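Local coordinates for protein Xyn30D (PDB 4QB6) that probably hydrolyses glucuronoxylan through a family 30 catalytic domain and binds aldouronic acid through the attached CBM35 carbohydrate-binding module, the part described here, at residues Val52-Tyr57 with Tyr65-Ala70; Tyr40-Gly45 with Pro154-Ile159; Arg94-Ser99 with Ser126-Lys131. All coordinates share one frame; numbering follows the deposited sequence. Where two conformers were deposited one is given.

From the N terminus, residues 40-45 come first and wait for a partner until 154-159, near the C terminus, so contact 2 closes the longest loop. Inside it lie the other two contacts, in series. Contact 1 closes first, where 52-57 turns back on 65-70 in a short hairpin; contact 3 follows, joining 94-99 to 126-131. None cross. Contacts 2 and 3 share one antiparallel sheet, in which strands 155-163 and 87-96 are neighbours, and Asp157 and Arg94 form a salt bridge between them. Contact 1 is a separate two-stranded hairpin fastened to 154-159 by Val66 N and Met156 O. One calcium ion sits at contact 2, the other with the sugar at contact 1.

Contact 1: Val52-Tyr57 with Tyr65-Ala70; sequences VVETLY and YVNFNA. With CA (calcium ion), chain C; GCU (alpha-D-glucopyranuronic acid), chain B.
Val52-Glu54 and Tyr65-Phe68 pair as an antiparallel hairpin, with short strand axes 4.6 Å apart at 131°, Val52-Asn67 and Glu54-Tyr65 being hydrogen-bonded pairs on either side of the non-hydrogen-bonded pair Val53-Val66. The largest share of the interface belongs to Tyr65. With its CG between the backbone N and the carbonyl carbon (chi1 57°), the ring turns back over the loop, and Glu54 O lies 3.5 Å above one face of the Tyr65 ring, toward its rim. The phenol then accepts a bond from the loop backbone, Tyr57 N to Tyr65 OH at 3.1 Å, which ties the Tyr57 backbone to the Tyr65 ring. Leu56 CG covers one face of the Tyr57 ring, and the glucuronic acid O2 lies at its edge, 2.9 Å from Tyr57 OH and hydrogen-bonded to it. Asn67 divides its amide between two partners: OD1 binds the calcium ion at 2.4 Å, while ND2 donates to Glu54 OE1 at 2.9 Å. Glu54 was modelled in two conformers, so this second grip is less certain; in the conformer given, the carboxylate and amide planes are 63° apart and OE1 is met from above its own plane. Phe68 O, the sugar's O4 and O6A, two waters and Glu152 also bind the ion, so protein and ligand share one coordination sphere, and the calcium ion helps to hold the glucuronic acid in this CBM35 sugar site. Around the hairpin, Trp125 stacks on Tyr57, Trp128 meets the Tyr65 ring, Val66 and Phe68 pack on strand 72-83, and Val66 bonds through its backbone to Met156 of strand 155-163.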
# COMPACT_ATOMS: atom_id res chain seq x y z
N VAL A 52 -1.38 12.51 -2.04
CA VAL A 52 -0.27 13.31 -2.51
C VAL A 52 1.06 12.75 -2.06
O VAL A 52 1.15 12.09 -1.02
CB VAL A 52 -0.39 14.78 -2.05
CG1 VAL A 52 -1.63 15.45 -2.65
CG2 VAL A 52 -0.41 14.90 -0.54
N VAL A 53 2.11 12.99 -2.82
CA VAL A 53 3.45 12.63 -2.45
C VAL A 53 4.02 13.66 -1.49
O VAL A 53 3.90 14.88 -1.73
CB VAL A 53 4.35 12.51 -3.69
CG1 VAL A 53 5.79 12.17 -3.29
CG2 VAL A 53 3.82 11.44 -4.62
N GLU A 54 4.66 13.19 -0.42
CA GLU A 54 5.29 14.07 0.53
C GLU A 54 6.59 13.52 1.03
O GLU A 54 6.97 12.37 0.75
CB GLU A 54 4.35 14.37 1.70
CG GLU A 54 3.14 15.19 1.25
CD GLU A 54 2.17 15.51 2.35
OE1 GLU A 54 2.12 14.70 3.31
OE2 GLU A 54 1.42 16.54 2.20
N THR A 55 7.29 14.40 1.74
CA THR A 55 8.63 14.09 2.24
C THR A 55 8.84 14.65 3.64
O THR A 55 9.97 14.70 4.12
CB THR A 55 9.70 14.66 1.31
OG1 THR A 55 9.53 16.08 1.22
CG2 THR A 55 9.64 14.03 -0.08
N LEU A 56 7.77 15.03 4.33
CA LEU A 56 7.89 15.74 5.61
C LEU A 56 8.57 14.89 6.66
O LEU A 56 9.44 15.36 7.40
CB LEU A 56 6.49 16.15 6.08
CG LEU A 56 6.37 16.84 7.44
CD1 LEU A 56 7.19 18.13 7.43
CD2 LEU A 56 4.91 17.10 7.75
N TYR A 57 8.14 13.64 6.81
CA TYR A 57 8.67 12.74 7.86
C TYR A 57 9.78 11.91 7.27
O TYR A 57 9.64 11.31 6.20
CB TYR A 57 7.57 11.85 8.42
CG TYR A 57 6.54 12.66 9.11
CD1 TYR A 57 6.82 13.31 10.30
CD2 TYR A 57 5.29 12.86 8.53
CE1 TYR A 57 5.87 14.12 10.92
CE2 TYR A 57 4.35 13.66 9.15
CZ TYR A 57 4.66 14.29 10.31
OH TYR A 57 3.67 15.07 10.91
N TYR A 65 6.86 9.42 0.16
CA TYR A 65 5.79 8.51 0.56
C TYR A 65 4.49 9.15 0.15
O TYR A 65 4.46 10.33 -0.25
CB TYR A 65 5.83 8.21 2.07
CG TYR A 65 5.75 9.43 2.93
CD1 TYR A 65 4.55 9.99 3.29
CD2 TYR A 65 6.91 10.05 3.40
CE1 TYR A 65 4.47 11.14 4.04
CE2 TYR A 65 6.86 11.19 4.16
CZ TYR A 65 5.63 11.73 4.49
OH TYR A 65 5.61 12.89 5.25
N VAL A 66 3.41 8.39 0.25
CA VAL A 66 2.08 8.93 -0.13
C VAL A 66 1.27 9.19 1.13
O VAL A 66 1.18 8.33 2.02
CB VAL A 66 1.36 7.98 -1.07
CG1 VAL A 66 -0.07 8.45 -1.30
CG2 VAL A 66 2.12 7.88 -2.38
N ASN A 67 0.65 10.36 1.17
CA ASN A 67 -0.25 10.75 2.20
C ASN A 67 -1.67 10.70 1.64
O ASN A 67 -1.98 11.43 0.69
CB ASN A 67 0.13 12.17 2.65
CG ASN A 67 -0.75 12.68 3.72
OD1 ASN A 67 -1.73 12.06 4.08
ND2 ASN A 67 -0.45 13.86 4.25
N PHE A 68 -2.52 9.81 2.15
CA PHE A 68 -3.95 9.82 1.77
C PHE A 68 -4.60 11.05 2.35
O PHE A 68 -4.43 11.32 3.51
CB PHE A 68 -4.67 8.58 2.33
CG PHE A 68 -4.18 7.24 1.83
CD1 PHE A 68 -4.76 6.63 0.71
CD2 PHE A 68 -3.20 6.53 2.54
CE1 PHE A 68 -4.38 5.37 0.34
CE2 PHE A 68 -2.83 5.26 2.12
CZ PHE A 68 -3.40 4.70 1.02
N ASN A 69 -5.38 11.77 1.57
CA ASN A 69 -6.02 12.97 2.14
C ASN A 69 -7.45 12.84 2.55
O ASN A 69 -7.89 13.55 3.47
CB ASN A 69 -5.90 14.13 1.18
CG ASN A 69 -4.47 14.56 1.01
OD1 ASN A 69 -3.98 14.60 -0.10
ND2 ASN A 69 -3.77 14.79 2.12
N ALA A 70 -8.19 11.94 1.95
CA ALA A 70 -9.63 11.81 2.22
C ALA A 70 -9.91 10.63 3.10
O ALA A 70 -9.32 9.53 2.95
CB ALA A 70 -10.42 11.69 0.93
CA CA C . -3.39 11.50 5.66
C1 GCU B . -0.68 14.75 9.83
C2 GCU B . 0.58 14.28 9.14
C3 GCU B . 0.27 13.60 7.82
C4 GCU B . -0.82 12.47 8.06
C5 GCU B . -2.04 13.12 8.69
C6 GCU B . -3.13 12.16 8.95
O2 GCU B . 1.51 15.38 9.01
O3 GCU B . 1.40 12.99 7.20
O4 GCU B . -1.21 11.96 6.77
O5 GCU B . -1.59 13.66 9.91
O6A GCU B . -3.57 11.49 8.01
O6B GCU B . -3.58 12.05 10.08
O HOH W 1 -1.38 16.64 2.46
O HOH W 2 -2.21 9.38 5.26
O HOH W 3 -3.66 13.90 5.57

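Contact 2: Tyr40-Gly45 with Pro154-Ile159; sequences YEAETG and PNMDNI. With CA (calcium ion), chain D; GCU (alpha-D-glucopyranuronic acid), chain B.
Tyr40 and Glu41 pair antiparallel with Ile159 and Asn158 at the edge of a four-stranded sheet in this beta-sandwich module, beside a classic beta bulge in which Asp157 and Asn158 both face Arg94. The tight part is the hydrogen-bonded pair Tyr40-Ile159, with Tyr40 N 2.8 Å from Ile159 O and a return bond from Ile159 N to Tyr40 O. Tyr40 CB rests on Ile159 CG1, and Ala42 CB tucks against Met156 O at 3.3 Å. Next to this packing sits a calcium ion. Glu43 grips it with both carboxylate oxygens, reached through a chain bent at chi2 (-89°), whereas Glu41 gives OE1 alone in the conformer given. Asp157, its CG anti to the backbone N (chi1 -173°), presents OD1 to the ion at 2.3 Å, while its OD2 is salt-bridged to Arg94. Thr61 O and Gly64 O complete the site, where four acidic side-chain oxygens, probably repelling one another without a cation, converge. On the solvent side, the chain beyond Glu43 swings off through Thr44 and Gly45. At the other end Pro154 and Asn155 diverge from 40-45 but stay buried, and the Asn155 amide meets the glucuronic acid hydroxyls O3 and O4. A leucine here has no amide, so O3 would probably lose this partner and O4 be left to the sugar-site calcium ion. The backbone of the bulge also binds metal: Asp157 O is 2.6 Å from the calcium ion of this contact and at the same time accepts Ala42 N, which approaches from 40° above the carbonyl plane.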
# COMPACT_ATOMS: atom_id res chain seq x y z
N TYR A 40 8.12 -1.90 -4.84
CA TYR A 40 7.47 -0.89 -5.67
C TYR A 40 7.20 0.31 -4.78
O TYR A 40 6.49 0.18 -3.77
CB TYR A 40 6.16 -1.40 -6.21
CG TYR A 40 6.26 -2.66 -7.05
CD1 TYR A 40 6.21 -3.90 -6.46
CD2 TYR A 40 6.47 -2.61 -8.42
CE1 TYR A 40 6.32 -5.08 -7.20
CE2 TYR A 40 6.58 -3.77 -9.17
CZ TYR A 40 6.48 -4.99 -8.56
OH TYR A 40 6.61 -6.16 -9.32
N GLU A 41 7.76 1.48 -5.11
CA GLU A 41 7.49 2.71 -4.36
C GLU A 41 6.03 3.14 -4.47
O GLU A 41 5.39 3.02 -5.50
CB GLU A 41 8.35 3.85 -4.89
CG GLU A 41 9.84 3.72 -4.62
CD GLU A 41 10.20 3.57 -3.13
OE1 GLU A 41 9.34 3.92 -2.27
OE2 GLU A 41 11.31 3.10 -2.79
N ALA A 42 5.49 3.68 -3.39
CA ALA A 42 4.11 4.19 -3.46
C ALA A 42 4.00 5.46 -4.27
O ALA A 42 2.95 5.73 -4.84
CB ALA A 42 3.61 4.42 -2.05
N GLU A 43 5.08 6.23 -4.32
CA GLU A 43 5.06 7.58 -4.85
C GLU A 43 5.33 7.67 -6.33
O GLU A 43 5.08 8.75 -6.90
CB GLU A 43 6.05 8.48 -4.09
CG GLU A 43 7.51 8.07 -4.21
CD GLU A 43 7.97 7.10 -3.16
OE1 GLU A 43 9.18 6.96 -2.95
OE2 GLU A 43 7.13 6.40 -2.50
N THR A 44 5.84 6.62 -6.95
CA THR A 44 6.14 6.63 -8.40
C THR A 44 5.70 5.26 -8.96
O THR A 44 5.78 4.27 -8.25
CB THR A 44 7.64 6.95 -8.61
OG1 THR A 44 8.44 6.04 -7.83
CG2 THR A 44 7.98 8.38 -8.21
N GLY A 45 5.22 5.19 -10.22
CA GLY A 45 4.61 3.97 -10.82
C GLY A 45 3.16 3.71 -10.39
O GLY A 45 2.58 2.58 -10.54
N PRO A 154 -2.91 5.15 6.46
CA PRO A 154 -1.54 5.36 6.90
C PRO A 154 -0.74 6.09 5.83
O PRO A 154 -1.09 6.04 4.66
CB PRO A 154 -1.04 3.94 7.06
CG PRO A 154 -1.76 3.18 6.02
CD PRO A 154 -3.13 3.79 5.96
N ASN A 155 0.34 6.75 6.21
CA ASN A 155 1.25 7.25 5.21
C ASN A 155 1.98 6.05 4.61
O ASN A 155 2.48 5.19 5.35
CB ASN A 155 2.23 8.24 5.78
CG ASN A 155 1.62 9.57 6.14
OD1 ASN A 155 0.50 9.90 5.74
ND2 ASN A 155 2.38 10.37 6.85
N MET A 156 2.06 5.94 3.29
CA MET A 156 2.46 4.70 2.63
C MET A 156 3.75 4.89 1.90
O MET A 156 3.86 5.75 1.00
CB MET A 156 1.37 4.26 1.65
CG MET A 156 1.60 2.89 1.04
SD MET A 156 1.70 1.55 2.22
CE MET A 156 0.12 1.52 2.94
N ASP A 157 4.77 4.11 2.25
CA ASP A 157 6.10 4.28 1.66
C ASP A 157 6.31 3.44 0.42
O ASP A 157 6.77 3.95 -0.60
CB ASP A 157 7.17 3.95 2.71
CG ASP A 157 8.56 4.25 2.24
OD1 ASP A 157 8.76 5.04 1.31
OD2 ASP A 157 9.47 3.66 2.87
N ASN A 158 5.99 2.17 0.51
CA ASN A 158 6.29 1.20 -0.56
C ASN A 158 5.56 -0.08 -0.27
O ASN A 158 5.00 -0.25 0.84
CB ASN A 158 7.83 0.99 -0.74
CG ASN A 158 8.49 0.25 0.39
OD1 ASN A 158 9.60 0.61 0.84
ND2 ASN A 158 7.91 -0.78 0.80
N ILE A 159 5.52 -0.96 -1.25
CA ILE A 159 5.16 -2.36 -1.04
C ILE A 159 6.26 -3.26 -1.55
O ILE A 159 7.04 -2.89 -2.47
CB ILE A 159 3.85 -2.76 -1.72
CG1 ILE A 159 3.90 -2.50 -3.23
CG2 ILE A 159 2.71 -2.06 -1.04
CD1 ILE A 159 2.70 -3.02 -3.99
CA CA D . 8.75 5.60 -0.88
C1 GCU B . -0.68 14.75 9.83
C2 GCU B . 0.58 14.28 9.14
C3 GCU B . 0.27 13.60 7.82
C4 GCU B . -0.82 12.47 8.06
C5 GCU B . -2.04 13.12 8.69
C6 GCU B . -3.13 12.16 8.95
O2 GCU B . 1.51 15.38 9.01
O3 GCU B . 1.40 12.99 7.20
O4 GCU B . -1.21 11.96 6.77
O5 GCU B . -1.59 13.66 9.91
O6A GCU B . -3.57 11.49 8.01
O6B GCU B . -3.58 12.05 10.08

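Contact 3: Arg94-Ser99 with Ser126-Lys131; sequences RYALES and STWGEK
Trp128 is clasped between Arg94 and Ala96, neighbours on one face of the antiparallel strand that pairs with it. The Arg94 guanidinium lies almost flat to the indole, planes 15° apart, but shifted: Trp128 CB sits over the centre of the guanidinium, 3.4 Å above its plane, while Arg94 NH1 comes over the indole rim. From the opposite face, Ala96 CB makes a CH-pi contact, 3.9 Å from the centroid of the Trp128 six-membered ring and 16° off its normal. Arg94 reaches this place as an extended chain from CG to NE, with CG opposite the backbone N (chi1 -174°). Backbone bonds set the strand spacing: Tyr95 N to Gly129 O is 3.0 Å and Gly129 N to Tyr95 O is 2.8 Å. Behind them, on the other face, Tyr95 CE1 rests 3.8 Å from Lys131 CB. The next shell holds these groups in position. A water bridges Arg94 NE and Glu130 OE2, which are themselves not in contact, and lies at the guanidinium edge; Asp157 forms a salt bridge with Arg94 NH1, which also donates to Gly59 O. Trp128 NE1 bonds Pro58 O, which, with the groups on both faces, probably helps to hold the indole's orientation. On the Tyr95 side, its hydroxyl is hydrogen-bonded to Thr120 O, and Lys131 NZ pairs with Glu117. Tyr95 and Lys131 both reach Phe119 of strand 111-119 in the five-stranded sheet, the one edge-to-face and the other by a cation-pi contact, so this edge of the four-stranded sheet packs on the second sheet, as in a beta-sandwich.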
# COMPACT_ATOMS: atom_id res chain seq x y z
N ARG A 94 5.16 -1.00 3.75
CA ARG A 94 5.96 -0.21 4.69
C ARG A 94 5.23 1.10 4.85
O ARG A 94 4.99 1.81 3.85
CB ARG A 94 7.38 -0.01 4.21
CG ARG A 94 8.27 0.68 5.26
CD ARG A 94 9.73 0.60 4.86
NE ARG A 94 10.66 1.06 5.92
CZ ARG A 94 11.17 2.27 6.00
NH1 ARG A 94 10.83 3.20 5.15
NH2 ARG A 94 12.03 2.58 6.97
N TYR A 95 4.85 1.44 6.08
CA TYR A 95 3.92 2.54 6.35
C TYR A 95 4.16 3.16 7.69
O TYR A 95 4.79 2.53 8.56
CB TYR A 95 2.46 2.04 6.26
CG TYR A 95 2.02 1.21 7.44
CD1 TYR A 95 2.31 -0.15 7.53
CD2 TYR A 95 1.34 1.78 8.50
CE1 TYR A 95 1.94 -0.89 8.63
CE2 TYR A 95 0.95 1.04 9.59
CZ TYR A 95 1.27 -0.28 9.66
OH TYR A 95 0.88 -1.05 10.76
N ALA A 96 3.62 4.35 7.91
CA ALA A 96 3.70 5.00 9.21
C ALA A 96 2.32 5.43 9.60
O ALA A 96 1.51 5.85 8.76
CB ALA A 96 4.66 6.18 9.16
N LEU A 97 2.02 5.34 10.88
CA LEU A 97 0.70 5.72 11.40
C LEU A 97 0.85 6.12 12.86
O LEU A 97 1.08 5.24 13.70
CB LEU A 97 -0.29 4.56 11.21
CG LEU A 97 -1.70 4.75 11.76
CD1 LEU A 97 -2.32 6.06 11.32
CD2 LEU A 97 -2.56 3.57 11.33
N GLU A 98 0.70 7.40 13.18
CA GLU A 98 1.01 7.81 14.56
C GLU A 98 0.16 7.14 15.61
O GLU A 98 0.70 6.60 16.58
CB GLU A 98 0.89 9.31 14.65
CG GLU A 98 1.11 9.93 16.04
CD GLU A 98 0.92 11.45 15.99
OE1 GLU A 98 -0.23 11.94 15.92
OE2 GLU A 98 1.93 12.18 15.96
N SER A 99 -1.15 7.12 15.42
CA SER A 99 -2.04 6.50 16.39
C SER A 99 -3.27 5.97 15.71
O SER A 99 -3.65 6.39 14.61
CB SER A 99 -2.46 7.48 17.49
OG SER A 99 -3.27 8.51 16.95
N SER A 126 7.16 9.08 11.95
CA SER A 126 8.48 8.66 11.46
C SER A 126 8.90 7.28 11.96
O SER A 126 10.06 6.91 11.83
CB SER A 126 9.56 9.72 11.67
OG SER A 126 9.94 9.85 13.02
N THR A 127 7.95 6.51 12.46
CA THR A 127 8.17 5.08 12.73
C THR A 127 7.53 4.33 11.57
O THR A 127 6.30 4.30 11.41
CB THR A 127 7.58 4.59 14.03
OG1 THR A 127 8.23 5.31 15.09
CG2 THR A 127 7.81 3.10 14.20
N TRP A 128 8.36 3.70 10.76
CA TRP A 128 7.93 2.96 9.59
C TRP A 128 7.83 1.50 9.95
O TRP A 128 8.85 0.85 10.20
CB TRP A 128 8.89 3.19 8.44
CG TRP A 128 8.94 4.63 8.04
CD1 TRP A 128 9.83 5.55 8.48
CD2 TRP A 128 8.03 5.32 7.17
NE1 TRP A 128 9.54 6.78 7.92
CE2 TRP A 128 8.45 6.66 7.10
CE3 TRP A 128 6.92 4.93 6.41
CZ2 TRP A 128 7.78 7.61 6.35
CZ3 TRP A 128 6.25 5.88 5.69
CH2 TRP A 128 6.70 7.18 5.63
N GLY A 129 6.61 1.00 10.03
CA GLY A 129 6.35 -0.39 10.31
C GLY A 129 6.00 -1.15 9.06
O GLY A 129 5.96 -0.61 7.95
N GLU A 130 5.73 -2.42 9.23
CA GLU A 130 5.41 -3.32 8.13
C GLU A 130 4.16 -4.10 8.43
O GLU A 130 3.89 -4.46 9.59
CB GLU A 130 6.60 -4.27 7.86
CG GLU A 130 7.80 -3.51 7.29
CD GLU A 130 9.05 -4.34 7.00
OE1 GLU A 130 9.16 -5.46 7.51
OE2 GLU A 130 9.93 -3.80 6.27
N LYS A 131 3.41 -4.36 7.39
CA LYS A 131 2.25 -5.24 7.48
C LYS A 131 2.24 -6.08 6.26
O LYS A 131 2.37 -5.56 5.13
CB LYS A 131 0.99 -4.43 7.54
CG LYS A 131 -0.27 -5.27 7.43
CD LYS A 131 -1.49 -4.39 7.40
CE LYS A 131 -2.69 -5.13 6.86
NZ LYS A 131 -3.17 -6.11 7.84
O HOH W 4 11.00 -1.40 7.42
O HOH W 5 3.27 -2.22 11.91